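Long-range contacts in DNA polymerase III beta subunit (Streptococcus pyogenes, PDB 2AVT), which probably acts as a sliding clamp, a two-subunit ring that encircles DNA and tethers the replicative polymerase for processive synthesis: residues 125-130 with 228-233; 209-214 with 238-243; 19-24 with 52-57; 164-169 with 200-205; 134-139 with 219-224. All coordinates share one frame; numbering follows the deposited sequence.

Overall arrangement
Following the chain, interaction 3 comes first and closes a loop within the N-terminal domain, setting the turn after helix 8-18 on strand 52-59. Interaction 1 opens next, in the connection to the central domain, and encloses interaction 5, which in turn encloses interaction 4. Interaction 2 opens after interaction 4 has closed and crosses both larger loops: its helix precedes 219-224, and its strand follows 228-233. Interactions 1, 2, 3 and 5 all reach one antiparallel sheet, in which strands 52-59 and 238-243 are neighbours and join the two domains. Interaction 4 belongs to a second sheet; its centre lies about 17 Å from that of interaction 5.

Interaction 1: 125-130 with 228-233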
# COMPACT_ATOMS: atom_id res chain seq x y z
N ARG A 125 13.22 31.57 4.89
CA ARG A 125 14.00 31.83 3.69
C ARG A 125 14.99 30.72 3.44
O ARG A 125 15.40 30.01 4.36
CB ARG A 125 14.72 33.17 3.82
CG ARG A 125 13.76 34.34 3.85
CD ARG A 125 14.47 35.62 4.20
NE ARG A 125 13.60 36.77 4.05
CZ ARG A 125 13.94 38.01 4.38
NH1 ARG A 125 15.15 38.24 4.89
NH2 ARG A 125 13.10 39.02 4.20
N LEU A 126 15.38 30.55 2.18
CA LEU A 126 16.32 29.50 1.83
C LEU A 126 17.74 29.93 2.17
O LEU A 126 18.12 31.08 1.96
CB LEU A 126 16.22 29.19 0.33
CG LEU A 126 16.58 27.79 -0.19
CD1 LEU A 126 17.94 27.36 0.35
CD2 LEU A 126 15.51 26.81 0.23
N GLN A 127 18.52 29.01 2.71
CA GLN A 127 19.92 29.28 3.03
C GLN A 127 20.57 29.15 1.65
O GLN A 127 20.79 28.05 1.17
CB GLN A 127 20.47 28.21 3.98
CG GLN A 127 21.81 28.55 4.62
CD GLN A 127 21.75 29.82 5.44
OE1 GLN A 127 20.66 30.35 5.72
NE2 GLN A 127 22.91 30.33 5.84
N GLU A 128 20.84 30.28 1.02
CA GLU A 128 21.42 30.28 -0.32
C GLU A 128 22.80 29.65 -0.41
O GLU A 128 23.57 29.65 0.55
CB GLU A 128 21.46 31.72 -0.83
CG GLU A 128 20.11 32.41 -0.74
CD GLU A 128 20.17 33.89 -1.06
OE1 GLU A 128 21.26 34.37 -1.45
OE2 GLU A 128 19.13 34.57 -0.92
N VAL A 129 23.10 29.09 -1.58
CA VAL A 129 24.39 28.46 -1.82
C VAL A 129 24.97 29.03 -3.11
O VAL A 129 24.30 29.08 -4.14
CB VAL A 129 24.24 26.93 -1.99
CG1 VAL A 129 25.59 26.31 -2.34
CG2 VAL A 129 23.71 26.32 -0.70
N SER A 130 26.23 29.48 -3.04
CA SER A 130 26.90 30.05 -4.20
C SER A 130 26.80 29.16 -5.43
O SER A 130 26.97 27.94 -5.35
CB SER A 130 28.37 30.31 -3.87
OG SER A 130 28.97 29.14 -3.34
N PRO A 228 29.14 25.01 3.64
CA PRO A 228 29.45 24.21 4.83
C PRO A 228 28.24 23.47 5.40
O PRO A 228 28.36 22.33 5.85
CB PRO A 228 30.00 25.25 5.81
CG PRO A 228 30.56 26.32 4.91
CD PRO A 228 29.49 26.43 3.85
N SER A 229 27.08 24.12 5.38
CA SER A 229 25.88 23.53 5.95
C SER A 229 25.01 22.70 5.00
O SER A 229 24.24 21.86 5.45
CB SER A 229 25.02 24.62 6.61
OG SER A 229 24.81 25.70 5.71
N GLN A 230 25.12 22.94 3.70
CA GLN A 230 24.31 22.18 2.76
C GLN A 230 24.90 22.02 1.37
O GLN A 230 25.88 22.69 1.00
CB GLN A 230 22.91 22.78 2.64
CG GLN A 230 22.83 24.28 2.82
CD GLN A 230 21.47 24.85 2.43
OE1 GLN A 230 20.44 24.21 2.63
NE2 GLN A 230 21.47 26.05 1.88
N ILE A 231 24.30 21.12 0.61
CA ILE A 231 24.71 20.86 -0.76
C ILE A 231 23.49 21.13 -1.64
O ILE A 231 22.35 20.82 -1.25
CB ILE A 231 25.20 19.40 -0.90
CG1 ILE A 231 25.51 19.09 -2.36
CG2 ILE A 231 24.16 18.45 -0.36
CD1 ILE A 231 26.00 17.67 -2.57
N LEU A 232 23.72 21.73 -2.80
CA LEU A 232 22.66 22.05 -3.73
C LEU A 232 22.84 21.26 -5.03
O LEU A 232 23.90 21.31 -5.65
CB LEU A 232 22.67 23.55 -4.05
CG LEU A 232 21.96 24.05 -5.32
CD1 LEU A 232 20.46 23.79 -5.27
CD2 LEU A 232 22.23 25.53 -5.47
N PHE A 233 21.81 20.49 -5.39
CA PHE A 233 21.83 19.75 -6.65
C PHE A 233 20.89 20.55 -7.54
O PHE A 233 19.76 20.83 -7.14
CB PHE A 233 21.28 18.33 -6.47
CG PHE A 233 22.08 17.47 -5.56
CD1 PHE A 233 21.87 17.49 -4.19
CD2 PHE A 233 23.04 16.60 -6.06
CE1 PHE A 233 22.58 16.66 -3.36
CE2 PHE A 233 23.76 15.78 -5.23
CZ PHE A 233 23.53 15.80 -3.88
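Val129 meets strand 230-233 through two of its side chains, Leu232 and Gln230. The contact with Leu232 is the sounder, Val129 CB lying 4.3 Å from Leu232 CD2. Val129 CG1 is anti to the backbone N (chi1 176°), which puts CG2 beside that N and on the side of Gln230, 4.2 Å from Gln230 CG. Gln127 takes part through the base of its side chain: CB starts out toward the strand, then a bend at the second torsion carries the amide away, and Gln127 CG stays 4.3 Å from Ser229 OG.

The amide of Gln230 is modelled reaching across to the backbone of Gln127, but its position is doubtful. NE2 lies only 2.2 Å from Gln127 O, a clash and too short for a hydrogen bond, and chi1 of 32° falls away from a staggered value. The chain is extended beyond CG and its CG contact with Val129 stands, whereas the amide placement, with any wedging between Gln127 CB and Val129 CG2, remains uncertain. The two segments run at 83° to each other and share no backbone hydrogen bond, so this is a loop laid across a strand and not an added strand.

In the second shell, Ser227 OG bonds to Gln230 N, and Leu232 pairs through its backbone with Phe225, whose side chain also touches Val129. Tyr241 of strand 238-243 is touched by Leu126, Gln230 and Leu232. The loop belongs to the connection between strands 111-116 and 135-138, which leads from the N-terminal to the central domain. It passes over strands 221-226, 230-234 and 238-243, while Leu126 reaches Ser53 and Glu55 on strand 52-59.

Interaction 2: 209-214 with 238-243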
# COMPACT_ATOMS: atom_id res chain seq x y z
N ARG A 209 17.86 9.41 -1.06
CA ARG A 209 16.79 8.61 -1.67
C ARG A 209 15.80 9.56 -2.35
O ARG A 209 15.26 9.25 -3.40
CB ARG A 209 16.06 7.78 -0.61
CG ARG A 209 16.97 6.81 0.14
CD ARG A 209 16.40 5.39 0.12
NE ARG A 209 15.85 4.98 1.41
CZ ARG A 209 14.72 5.45 1.95
NH1 ARG A 209 13.99 6.36 1.30
NH2 ARG A 209 14.31 4.99 3.13
N GLU A 210 15.57 10.71 -1.73
CA GLU A 210 14.65 11.70 -2.29
C GLU A 210 15.22 12.30 -3.58
O GLU A 210 14.47 12.67 -4.48
CB GLU A 210 14.35 12.80 -1.27
CG GLU A 210 13.56 12.32 -0.05
CD GLU A 210 12.21 11.71 -0.41
OE1 GLU A 210 11.42 12.37 -1.12
OE2 GLU A 210 11.94 10.57 0.01
N PHE A 211 16.55 12.42 -3.66
CA PHE A 211 17.19 12.96 -4.86
C PHE A 211 16.77 12.12 -6.06
O PHE A 211 16.36 12.65 -7.10
CB PHE A 211 18.72 12.89 -4.75
CG PHE A 211 19.44 13.23 -6.03
CD1 PHE A 211 19.72 12.25 -6.97
CD2 PHE A 211 19.81 14.54 -6.31
CE1 PHE A 211 20.35 12.57 -8.17
CE2 PHE A 211 20.45 14.86 -7.51
CZ PHE A 211 20.72 13.87 -8.43
N SER A 212 16.88 10.80 -5.92
CA SER A 212 16.53 9.87 -6.98
C SER A 212 15.07 9.97 -7.40
O SER A 212 14.74 9.81 -8.58
CB SER A 212 16.83 8.43 -6.54
OG SER A 212 18.23 8.23 -6.40
N ALA A 213 14.21 10.23 -6.44
CA ALA A 213 12.78 10.34 -6.72
C ALA A 213 12.43 11.67 -7.38
O ALA A 213 11.51 11.73 -8.19
CB ALA A 213 11.97 10.17 -5.43
N VAL A 214 13.16 12.72 -7.05
CA VAL A 214 12.88 14.04 -7.59
C VAL A 214 13.42 14.32 -8.99
O VAL A 214 12.73 14.94 -9.81
CB VAL A 214 13.41 15.13 -6.64
CG1 VAL A 214 13.10 16.51 -7.20
CG2 VAL A 214 12.78 14.96 -5.25
N ILE A 238 14.96 22.51 -11.53
CA ILE A 238 14.89 22.02 -10.17
C ILE A 238 16.12 22.30 -9.32
O ILE A 238 17.25 22.03 -9.72
CB ILE A 238 14.68 20.49 -10.14
CG1 ILE A 238 13.41 20.12 -10.90
CG2 ILE A 238 14.63 20.01 -8.69
CD1 ILE A 238 13.24 18.63 -11.10
N SER A 239 15.88 22.86 -8.13
CA SER A 239 16.96 23.11 -7.19
C SER A 239 16.63 22.29 -5.96
O SER A 239 15.58 22.47 -5.33
CB SER A 239 17.06 24.60 -6.85
OG SER A 239 17.54 25.32 -7.96
N PHE A 240 17.51 21.36 -5.63
CA PHE A 240 17.32 20.46 -4.50
C PHE A 240 18.43 20.72 -3.47
O PHE A 240 19.62 20.48 -3.75
CB PHE A 240 17.39 19.03 -5.04
CG PHE A 240 17.08 17.96 -4.02
CD1 PHE A 240 18.10 17.37 -3.29
CD2 PHE A 240 15.80 17.47 -3.87
CE1 PHE A 240 17.84 16.30 -2.44
CE2 PHE A 240 15.54 16.40 -3.02
CZ PHE A 240 16.56 15.82 -2.30
N TYR A 241 18.05 21.21 -2.29
CA TYR A 241 19.01 21.48 -1.22
C TYR A 241 18.91 20.42 -0.14
O TYR A 241 17.83 19.89 0.12
CB TYR A 241 18.75 22.83 -0.55
CG TYR A 241 18.85 24.03 -1.44
CD1 TYR A 241 17.85 24.33 -2.35
CD2 TYR A 241 19.94 24.88 -1.35
CE1 TYR A 241 17.92 25.46 -3.15
CE2 TYR A 241 20.02 26.02 -2.15
CZ TYR A 241 19.01 26.29 -3.04
OH TYR A 241 19.10 27.41 -3.84
N THR A 242 20.03 20.14 0.51
CA THR A 242 20.05 19.16 1.58
C THR A 242 20.95 19.61 2.71
O THR A 242 22.06 20.08 2.48
CB THR A 242 20.57 17.80 1.12
OG1 THR A 242 19.85 17.37 -0.04
CG2 THR A 242 20.39 16.79 2.23
N ARG A 243 20.46 19.46 3.94
CA ARG A 243 21.22 19.82 5.13
C ARG A 243 22.34 18.79 5.30
O ARG A 243 22.13 17.61 5.04
CB ARG A 243 20.29 19.82 6.35
CG ARG A 243 20.97 19.75 7.71
CD ARG A 243 19.92 19.89 8.81
NE ARG A 243 20.40 19.47 10.13
CZ ARG A 243 20.66 18.21 10.47
NH1 ARG A 243 21.08 17.92 11.70
NH2 ARG A 243 20.50 17.23 9.59
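Glu210 O accepts the helical N-H of Val214 at 2.9 Å, and the turn closed by this bond is the one that receives the Phe240 ring. Around that ring the approaches differ. Phe211 CA stands over one face, 4.2 Å from Phe240 CE1. Glu210 CB comes in at the edge, near the ring plane, 3.9 Å from Phe240 CZ. Val214 CG2 arrives obliquely, 3.8 Å from Phe240 CE2. With chi1 at -174°, Phe240 swings CG away from its own backbone N and projects the ring from the strand against the helix.

The axes of helix 209-214 and strand 238-243 run nearly antiparallel (173°) and 10.2 Å apart, a helix-on-sheet packing consistent with the DNA-clamp fold, in which sheets back the helices that line the ring. At the start of the strand, beside the C-terminal end of the helix, Val214 CG1 meets Ile238 CG2 at 4.1 Å, while Ile238 CD1 lies 3.9 Å from Val214 O. The Phe211 ring presents an edge to Phe240 CD1 and also meets the rings of Phe215 and Phe233. Glu210 bends at chi2, taking its carboxylate away from the strand, where OE1 forms a salt bridge with Arg20 NE of the N-terminal domain.

Interaction 3: 19-24 with 52-57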
# COMPACT_ATOMS: atom_id res chain seq x y z
N LYS A 19 6.22 18.04 -3.32
CA LYS A 19 5.65 17.44 -2.11
C LYS A 19 6.61 16.41 -1.48
O LYS A 19 6.43 16.02 -0.32
CB LYS A 19 4.30 16.79 -2.44
CG LYS A 19 3.60 16.11 -1.28
CD LYS A 19 3.22 17.12 -0.22
CE LYS A 19 2.63 16.43 1.01
NZ LYS A 19 3.63 15.52 1.63
N ARG A 20 7.60 15.96 -2.25
CA ARG A 20 8.56 14.99 -1.73
C ARG A 20 9.35 15.61 -0.57
O ARG A 20 9.84 14.91 0.30
CB ARG A 20 9.55 14.56 -2.83
CG ARG A 20 8.91 14.03 -4.10
CD ARG A 20 8.20 12.72 -3.86
NE ARG A 20 9.08 11.74 -3.24
CZ ARG A 20 8.82 10.43 -3.21
NH1 ARG A 20 7.71 9.96 -3.77
NH2 ARG A 20 9.67 9.61 -2.61
N ALA A 21 9.48 16.93 -0.59
CA ALA A 21 10.21 17.64 0.46
C ALA A 21 9.28 18.13 1.57
O ALA A 21 9.71 18.90 2.44
CB ALA A 21 10.95 18.83 -0.13
N ILE A 22 8.02 17.69 1.56
CA ILE A 22 7.06 18.13 2.57
C ILE A 22 6.58 16.97 3.44
O ILE A 22 5.98 16.01 2.94
CB ILE A 22 5.85 18.84 1.90
CG1 ILE A 22 6.37 20.02 1.06
CG2 ILE A 22 4.87 19.36 2.96
CD1 ILE A 22 5.28 20.91 0.46
N SER A 23 6.86 17.07 4.74
CA SER A 23 6.49 16.05 5.72
C SER A 23 5.01 16.02 6.04
O SER A 23 4.32 17.02 5.95
CB SER A 23 7.25 16.27 7.04
OG SER A 23 8.62 15.93 6.92
N THR A 24 4.54 14.84 6.44
CA THR A 24 3.16 14.61 6.82
C THR A 24 2.91 15.32 8.15
O THR A 24 1.90 16.01 8.32
CB THR A 24 2.90 13.11 6.97
OG1 THR A 24 3.10 12.47 5.70
CG2 THR A 24 1.47 12.84 7.45
N ILE A 52 15.48 18.71 3.79
CA ILE A 52 15.64 19.07 2.38
C ILE A 52 14.65 20.15 1.98
O ILE A 52 13.66 20.40 2.68
CB ILE A 52 15.41 17.86 1.43
CG1 ILE A 52 13.99 17.33 1.57
CG2 ILE A 52 16.41 16.74 1.73
CD1 ILE A 52 13.69 16.12 0.70
N SER A 53 14.95 20.81 0.87
CA SER A 53 14.10 21.84 0.31
C SER A 53 14.13 21.64 -1.20
O SER A 53 15.20 21.41 -1.79
CB SER A 53 14.63 23.24 0.62
OG SER A 53 14.57 23.52 2.01
N ILE A 54 12.96 21.71 -1.82
CA ILE A 54 12.85 21.56 -3.26
C ILE A 54 12.19 22.79 -3.87
O ILE A 54 11.10 23.18 -3.46
CB ILE A 54 12.00 20.33 -3.64
CG1 ILE A 54 12.71 19.05 -3.20
CG2 ILE A 54 11.77 20.29 -5.15
CD1 ILE A 54 11.90 17.81 -3.44
N GLU A 55 12.88 23.41 -4.83
CA GLU A 55 12.35 24.56 -5.56
C GLU A 55 12.20 24.07 -6.99
O GLU A 55 13.18 23.85 -7.70
CB GLU A 55 13.30 25.76 -5.49
CG GLU A 55 13.17 26.57 -4.21
CD GLU A 55 14.08 27.78 -4.16
OE1 GLU A 55 14.22 28.50 -5.15
OE2 GLU A 55 14.68 28.03 -3.00
N ASN A 56 10.95 23.89 -7.40
CA ASN A 56 10.65 23.37 -8.73
C ASN A 56 9.87 24.40 -9.53
O ASN A 56 8.78 24.83 -9.14
CB ASN A 56 9.87 22.05 -8.57
CG ASN A 56 9.60 21.36 -9.90
OD1 ASN A 56 10.24 21.64 -10.91
ND2 ASN A 56 8.66 20.43 -9.89
N THR A 57 10.46 24.79 -10.65
CA THR A 57 9.88 25.80 -11.51
C THR A 57 9.25 25.26 -12.78
O THR A 57 9.84 24.44 -13.48
CB THR A 57 10.95 26.84 -11.92
OG1 THR A 57 11.42 27.53 -10.75
CG2 THR A 57 10.37 27.85 -12.90
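Ala21 carries this contact: its methyl is directed at strand 52-57 and fits between the side chains of Ile52 and Ile54. CB lies 3.5 Å from Ile54 CG1 and 3.8 Å from Ile52 CG1, so a single carbon touches both isoleucines, which project from the same side of the strand with Ser53 turned away between them.

The two isoleucines reach Ala21 by different routes. Ile52 places CG1 between its backbone N and carbonyl carbon (chi1 62°), and the extended branch brings CD1 to 3.8 Å from Ala21 CA. Ile54 instead has CG1 beside its backbone N (chi1 -65°), and its CD1 lies 3.6 Å from Ala21 CB and 4.1 Å from Arg20 CB. The side chain of Arg20 contributes through that CB, because bends at chi2 and chi3 lead the guanidinium away from the strand.

A short 3-10 turn at 19-21, following helix 8-18, presents the methyl. Ile22 N bonds to Lys19 O at 3.0 Å, and Lys19 NZ reaches forward to Ile22 O at 2.7 Å from above the carbonyl plane. Phe240 and Val214 of the central domain pack on Ile54, placing the contact where the two domains share a sheet.

No hydrogen bond crosses between the segments. Their fit is therefore apolar and depends on shape, while the two bonds between Lys19 and Ile22 hold the turn that presents Ala21.

Interaction 4: 164-169 with 200-205; sequences GVHIVL and MVVLPS
Val165 and Leu203 exchange a pair of backbone hydrogen bonds, as do Ile167 and Val201. Val165 N gives to Leu203 O at 2.8 Å, the N-H coming from above the carbonyl plane, and Leu203 N returns a bond to Val165 O at 3.0 Å. In the second pair Ile167 N meets Val201 O at 2.9 Å, and Val201 N meets Ile167 O at 3.0 Å with an N-H...O angle of 168°. These four bonds satisfy the inward-facing donors and acceptors of both hydrogen-bonded pairs.

The alternating residues His166, Val168 and Val202 use their groups on the outer sides: His166 and Val168 pair with Val178 and Lys176 of strand 174-180, and Val202 with Leu245. This is an antiparallel pairing in the sheet that the central and C-terminal domains share, with 199-204 as its outermost strand within this chain and Pro204 at the N-cap position of helix 205-214. Beside Pro204, Gly164 has no side chain, and its CA comes to 3.1 Å from Leu203 O. Ser205 OG finds its partner in Thr163 O, immediately before the strand.

Val201 O has a further neighbour in His166 CD2, 3.0 Å away at the ring edge. His166 CG is anti to its backbone N (chi1 -169°), which carries the imidazole across toward strand 200-204. Met200 CG lies in the ring plane, 3.2 Å from His166 NE2, and the sulfur also sits at the edge, 89° off the ring normal. Val168 runs alongside Met200, and its CG2 packs tightly on Met200 CG at 3.4 Å. Beyond the pair, the His166 ring meets that of Tyr249.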
# COMPACT_ATOMS: atom_id res chain seq x y z
N GLY A 164 24.44 9.26 7.66
CA GLY A 164 24.62 9.72 6.29
C GLY A 164 25.58 8.92 5.44
O GLY A 164 26.13 7.90 5.87
N VAL A 165 25.77 9.38 4.21
CA VAL A 165 26.68 8.75 3.27
C VAL A 165 27.87 9.69 3.19
O VAL A 165 27.70 10.88 2.96
CB VAL A 165 26.03 8.61 1.86
CG1 VAL A 165 27.01 7.98 0.87
CG2 VAL A 165 24.78 7.76 1.96
N HIS A 166 29.07 9.17 3.42
CA HIS A 166 30.27 10.00 3.35
C HIS A 166 30.69 10.11 1.89
O HIS A 166 30.96 9.10 1.25
CB HIS A 166 31.42 9.39 4.17
CG HIS A 166 32.59 10.32 4.35
ND1 HIS A 166 33.83 9.88 4.75
CD2 HIS A 166 32.69 11.66 4.21
CE1 HIS A 166 34.65 10.91 4.84
NE2 HIS A 166 33.99 12.00 4.52
N ILE A 167 30.74 11.33 1.37
CA ILE A 167 31.14 11.56 -0.02
C ILE A 167 32.38 12.45 0.02
O ILE A 167 32.33 13.55 0.58
CB ILE A 167 30.05 12.30 -0.83
CG1 ILE A 167 28.71 11.57 -0.72
CG2 ILE A 167 30.45 12.37 -2.29
CD1 ILE A 167 28.70 10.20 -1.33
N VAL A 168 33.47 11.99 -0.58
CA VAL A 168 34.72 12.75 -0.57
C VAL A 168 35.44 12.81 -1.92
O VAL A 168 35.55 11.80 -2.61
CB VAL A 168 35.74 12.17 0.44
CG1 VAL A 168 36.99 13.04 0.49
CG2 VAL A 168 35.12 12.06 1.80
N LEU A 169 35.93 13.99 -2.28
CA LEU A 169 36.69 14.14 -3.52
C LEU A 169 38.11 14.52 -3.11
O LEU A 169 38.33 15.59 -2.55
CB LEU A 169 36.10 15.24 -4.41
CG LEU A 169 36.88 15.40 -5.72
CD1 LEU A 169 36.79 14.11 -6.51
CD2 LEU A 169 36.34 16.57 -6.53
N MET A 200 34.42 17.20 1.07
CA MET A 200 34.26 16.09 2.00
C MET A 200 33.06 16.35 2.89
O MET A 200 33.13 17.15 3.82
CB MET A 200 35.51 15.94 2.87
CG MET A 200 35.39 14.79 3.84
SD MET A 200 36.85 14.59 4.84
CE MET A 200 36.40 15.59 6.28
N VAL A 201 31.96 15.67 2.61
CA VAL A 201 30.74 15.86 3.38
C VAL A 201 30.05 14.56 3.72
O VAL A 201 30.46 13.48 3.29
CB VAL A 201 29.73 16.74 2.60
CG1 VAL A 201 30.32 18.10 2.34
CG2 VAL A 201 29.37 16.06 1.28
N VAL A 202 29.01 14.67 4.53
CA VAL A 202 28.21 13.53 4.94
C VAL A 202 26.78 13.98 4.70
O VAL A 202 26.33 14.99 5.25
CB VAL A 202 28.42 13.21 6.44
CG1 VAL A 202 27.56 12.02 6.83
CG2 VAL A 202 29.90 12.92 6.70
N LEU A 203 26.07 13.24 3.85
CA LEU A 203 24.70 13.58 3.50
C LEU A 203 23.72 12.55 4.04
O LEU A 203 23.87 11.35 3.79
CB LEU A 203 24.57 13.66 1.98
CG LEU A 203 23.36 14.45 1.48
CD1 LEU A 203 23.47 15.87 1.99
CD2 LEU A 203 23.30 14.45 -0.04
N PRO A 204 22.70 13.00 4.79
CA PRO A 204 21.69 12.11 5.36
C PRO A 204 21.19 11.18 4.26
O PRO A 204 20.81 11.64 3.19
CB PRO A 204 20.61 13.08 5.85
CG PRO A 204 21.38 14.29 6.21
CD PRO A 204 22.36 14.41 5.06
N SER A 205 21.21 9.88 4.52
CA SER A 205 20.80 8.91 3.52
C SER A 205 19.39 9.10 2.98
O SER A 205 19.15 8.88 1.79
CB SER A 205 20.96 7.49 4.07
OG SER A 205 20.30 7.36 5.32

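Interaction 5: 134-139 with 219-224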
# COMPACT_ATOMS: atom_id res chain seq x y z
N PRO A 134 30.71 24.97 -10.43
CA PRO A 134 29.86 23.79 -10.32
C PRO A 134 30.54 22.48 -10.67
O PRO A 134 31.36 22.41 -11.59
CB PRO A 134 28.74 24.10 -11.28
CG PRO A 134 29.48 24.76 -12.40
CD PRO A 134 30.41 25.71 -11.67
N LEU A 135 30.20 21.44 -9.91
CA LEU A 135 30.71 20.10 -10.18
C LEU A 135 29.59 19.48 -11.01
O LEU A 135 28.43 19.44 -10.56
CB LEU A 135 30.88 19.30 -8.89
CG LEU A 135 31.06 17.79 -9.12
CD1 LEU A 135 32.38 17.54 -9.84
CD2 LEU A 135 31.01 17.05 -7.79
N ILE A 136 29.90 19.02 -12.21
CA ILE A 136 28.88 18.44 -13.06
C ILE A 136 28.89 16.92 -13.03
O ILE A 136 29.90 16.29 -13.34
CB ILE A 136 29.06 18.92 -14.51
CG1 ILE A 136 29.05 20.45 -14.55
CG2 ILE A 136 27.94 18.38 -15.37
CD1 ILE A 136 29.09 21.01 -15.95
N LEU A 137 27.76 16.33 -12.65
CA LEU A 137 27.64 14.87 -12.59
C LEU A 137 26.43 14.39 -13.36
O LEU A 137 25.39 15.04 -13.38
CB LEU A 137 27.53 14.39 -11.14
CG LEU A 137 28.70 14.69 -10.20
CD1 LEU A 137 28.39 14.17 -8.81
CD2 LEU A 137 29.96 14.04 -10.75
N LYS A 138 26.56 13.23 -14.00
CA LYS A 138 25.44 12.67 -14.74
C LYS A 138 24.44 12.15 -13.72
O LYS A 138 24.82 11.60 -12.68
CB LYS A 138 25.90 11.53 -15.65
CG LYS A 138 26.82 12.00 -16.78
CD LYS A 138 26.90 10.95 -17.88
CE LYS A 138 27.76 11.43 -19.05
NZ LYS A 138 27.77 10.43 -20.15
N THR A 139 23.16 12.34 -14.02
CA THR A 139 22.10 11.91 -13.14
C THR A 139 22.09 10.41 -12.91
O THR A 139 21.98 9.95 -11.77
CB THR A 139 20.74 12.34 -13.70
OG1 THR A 139 20.71 13.77 -13.79
CG2 THR A 139 19.60 11.87 -12.81
N ILE A 219 16.41 13.86 -17.27
CA ILE A 219 17.39 14.88 -16.91
C ILE A 219 18.79 14.26 -16.94
O ILE A 219 19.17 13.52 -16.03
CB ILE A 219 17.13 15.44 -15.50
CG1 ILE A 219 15.80 16.19 -15.48
CG2 ILE A 219 18.29 16.34 -15.08
CD1 ILE A 219 15.43 16.75 -14.12
N GLU A 220 19.53 14.57 -18.00
CA GLU A 220 20.87 14.04 -18.21
C GLU A 220 21.88 14.27 -17.08
O GLU A 220 22.51 13.32 -16.59
CB GLU A 220 21.43 14.60 -19.52
CG GLU A 220 22.15 13.58 -20.40
CD GLU A 220 21.20 12.52 -20.95
OE1 GLU A 220 20.16 12.90 -21.53
OE2 GLU A 220 21.51 11.32 -20.82
N THR A 221 22.05 15.52 -16.66
CA THR A 221 23.00 15.84 -15.59
C THR A 221 22.51 16.93 -14.65
O THR A 221 21.52 17.60 -14.92
CB THR A 221 24.34 16.34 -16.16
OG1 THR A 221 24.12 17.61 -16.79
CG2 THR A 221 24.91 15.37 -17.17
N VAL A 222 23.23 17.09 -13.55
CA VAL A 222 22.92 18.12 -12.58
C VAL A 222 24.22 18.80 -12.15
O VAL A 222 25.30 18.22 -12.26
CB VAL A 222 22.24 17.55 -11.30
CG1 VAL A 222 20.84 17.09 -11.61
CG2 VAL A 222 23.07 16.40 -10.74
N GLU A 223 24.10 20.03 -11.68
CA GLU A 223 25.23 20.79 -11.18
C GLU A 223 25.17 20.66 -9.66
O GLU A 223 24.11 20.81 -9.07
CB GLU A 223 25.10 22.25 -11.57
CG GLU A 223 25.12 22.51 -13.06
CD GLU A 223 24.98 23.98 -13.39
OE1 GLU A 223 23.93 24.57 -13.03
OE2 GLU A 223 25.91 24.54 -13.99
N VAL A 224 26.31 20.38 -9.04
CA VAL A 224 26.37 20.23 -7.59
C VAL A 224 27.20 21.35 -6.97
O VAL A 224 28.35 21.57 -7.35
CB VAL A 224 27.01 18.86 -7.20
CG1 VAL A 224 26.88 18.64 -5.70
CG2 VAL A 224 26.34 17.74 -7.96
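Leu135 and Val224, then Leu137 and Val222, form hydrogen-bonded pairs of an antiparallel sheet in which 135-138 is the outermost strand within this chain. Each pair is closed by two backbone bonds, from Val224 N to Leu135 O at 2.8 Å in the carbonyl plane to Leu135 N to Val224 O at 3.2 Å.

These four side chains share one face. Leu135 and Val224 are set CB against CB at 4.2 Å, and Leu137 CD1 slants across to Val224 CG2, also at 4.2 Å. Leu142 of the following helix packs on Leu137 and Val222, so this face looks into the domain core.

The opposite face, which carries Ile136 and Glu223, is more open to solvent and mixes apolar with polar groups. Pro134 and Glu223 lie side by side and point the same way, the proline CG 3.9 Å from Glu223 OE2, while Glu223 OE1 is held by a salt bridge to Arg234. Ile136 crosses Thr221 at a slant. Lys138 and Thr221 diverge, keeping contact through Lys138 CG and Thr221 CG2 at 3.9 Å.

Where the strand gives way to helix 139-149, Thr139 grips segment 219-224 twice. Its N-H points straight at Glu220 O (2.8 Å, 170°). With OG1 beside its backbone N (chi1 -61°), the hydroxyl donates to Ile219 O at 2.7 Å, approaching 43° out of the carbonyl plane.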